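PDB 1H21: split-Soret cytochrome c from Desulfovibrio desulfuricans, which carries two heme c groups and probably a [2Fe-2S] cluster in each subunit of a homodimer and may take part in sulfate reduction. Local coordinates for residues A[117-120]-A[121-125]. Residues are numbered along the deposited sequence; the frame is centred on the assembly and turned at random.
Sequences EVTK and LPIFN
Thr119 and Leu121 touch through their methyl groups where helix 102-118 gives way to an extended loop, a worked example of a helix C-terminus continuing into an extended segment, with apolar side chains meeting across the junction. Along the last helical turn, Glu117 is gripped through its carboxylate by Gln203 and the backbone N of Asp228, and it packs on Trp82 of the second subunit. Thr119 is the first residue to abandon helical angles. Its OG1 still reaches back to the carbonyl O of Trp115, which fixes the rotation of the side chain: CG2 is turned anti to the backbone N and faces the loop. There it meets Leu121 CD2 at 3.4 Å, the two side chains crossing at a slant, and, on the same side, Ile123 CD1 at 3.9 Å, so that the three methyls form a small cluster. One threonine methyl thus touches both a buried leucine and an exposed isoleucine. The extended side chain of Lys120 touches Met139, and the residue meets 121-125 chiefly through its carbonyl. Beyond it, Leu121 also packs on Leu174 of helix 165-192, and a cis peptide bond leads into Pro122, after which Asp177 of that helix accepts hydrogen bonds from the backbone N of Ile123 and of Phe124. No hydrogen bond joins 117-120 to 121-125; the side-chain contacts between them are van der Waals ones, among them Ile123 CG1 at 3.7 Å from Lys120 O.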
loop_
_atom_site.group_PDB
_atom_site.type_symbol
_atom_site.label_atom_id
_atom_site.label_comp_id
_atom_site.label_asym_id
_atom_site.label_seq_id
_atom_site.Cartn_x
_atom_site.Cartn_y
_atom_site.Cartn_z
ATOM N N GLU A 117 -6.955 3.954 -12.966
ATOM C CA GLU A 117 -7.306 2.735 -13.691
ATOM C C GLU A 117 -7.663 2.957 -15.176
ATOM O O GLU A 117 -7.277 2.157 -16.035
ATOM C CB GLU A 117 -8.490 2.037 -13.029
ATOM C CG GLU A 117 -8.296 1.529 -11.600
ATOM C CD GLU A 117 -9.548 0.806 -11.093
ATOM O OE1 GLU A 117 -10.666 1.116 -11.574
ATOM O OE2 GLU A 117 -9.425 -0.095 -10.236
ATOM N N VAL A 118 -8.397 4.030 -15.477
ATOM C CA VAL A 118 -8.839 4.279 -16.846
ATOM C C VAL A 118 -8.040 5.211 -17.742
ATOM O O VAL A 118 -8.088 5.065 -18.964
ATOM C CB VAL A 118 -10.310 4.735 -16.891
ATOM C CG1 VAL A 118 -11.189 3.670 -16.297
ATOM C CG2 VAL A 118 -10.494 6.058 -16.148
ATOM N N THR A 119 -7.343 6.178 -17.162
ATOM C CA THR A 119 -6.572 7.130 -17.950
ATOM C C THR A 119 -5.348 6.501 -18.607
ATOM O O THR A 119 -4.675 5.659 -18.014
ATOM C CB THR A 119 -6.164 8.354 -17.076
ATOM O OG1 THR A 119 -7.347 9.007 -16.606
ATOM C CG2 THR A 119 -5.345 9.360 -17.859
ATOM N N LYS A 120 -5.106 6.862 -19.866
ATOM C CA LYS A 120 -3.937 6.370 -20.589
ATOM C C LYS A 120 -2.812 7.247 -20.101
ATOM O O LYS A 120 -2.877 8.467 -20.235
ATOM C CB LYS A 120 -4.096 6.543 -22.092
ATOM C CG LYS A 120 -5.215 5.743 -22.696
ATOM C CD LYS A 120 -4.987 5.619 -24.176
ATOM C CE LYS A 120 -6.119 4.871 -24.816
ATOM N NZ LYS A 120 -5.716 4.348 -26.154
ATOM N N LEU A 121 -1.818 6.623 -19.481
ATOM C CA LEU A 121 -0.666 7.323 -18.912
ATOM C C LEU A 121 0.635 6.671 -19.411
ATOM O O LEU A 121 0.607 5.573 -20.001
ATOM C CB LEU A 121 -0.738 7.247 -17.374
ATOM C CG LEU A 121 -2.045 7.687 -16.697
ATOM C CD1 LEU A 121 -2.162 7.064 -15.323
ATOM C CD2 LEU A 121 -2.132 9.211 -16.624
ATOM N N PRO A 122 1.779 7.372 -19.270
ATOM C CA PRO A 122 1.937 8.703 -18.681
ATOM C C PRO A 122 1.503 9.816 -19.637
ATOM O O PRO A 122 1.339 9.610 -20.841
ATOM C CB PRO A 122 3.437 8.773 -18.445
ATOM C CG PRO A 122 3.964 8.061 -19.644
ATOM C CD PRO A 122 3.095 6.825 -19.650
ATOM N N ILE A 123 1.323 10.993 -19.070
ATOM C CA ILE A 123 0.937 12.182 -19.807
ATOM C C ILE A 123 2.108 13.166 -19.666
ATOM O O ILE A 123 2.542 13.783 -20.643
ATOM C CB ILE A 123 -0.361 12.768 -19.206
ATOM C CG1 ILE A 123 -1.535 11.839 -19.530
ATOM C CG2 ILE A 123 -0.604 14.174 -19.698
ATOM C CD1 ILE A 123 -2.872 12.236 -18.866
ATOM N N PHE A 124 2.659 13.247 -18.456
ATOM C CA PHE A 124 3.780 14.130 -18.134
ATOM C C PHE A 124 5.016 13.809 -18.963
ATOM O O PHE A 124 5.302 12.639 -19.263
ATOM C CB PHE A 124 4.123 14.026 -16.633
ATOM C CG PHE A 124 5.313 14.862 -16.197
ATOM C CD1 PHE A 124 5.144 16.165 -15.752
ATOM C CD2 PHE A 124 6.596 14.315 -16.176
ATOM C CE1 PHE A 124 6.240 16.913 -15.288
ATOM C CE2 PHE A 124 7.696 15.048 -15.716
ATOM C CZ PHE A 124 7.522 16.348 -15.271
ATOM N N ASN A 125 5.747 14.856 -19.320
ATOM C CA ASN A 125 6.981 14.735 -20.101
ATOM C C ASN A 125 7.952 15.765 -19.499
ATOM O O ASN A 125 7.638 16.959 -19.442
ATOM C CB ASN A 125 6.697 15.057 -21.575
ATOM C CG ASN A 125 7.802 14.580 -22.499
ATOM O OD1 ASN A 125 8.998 14.612 -22.149
ATOM N ND2 ASN A 125 7.409 14.104 -23.679
#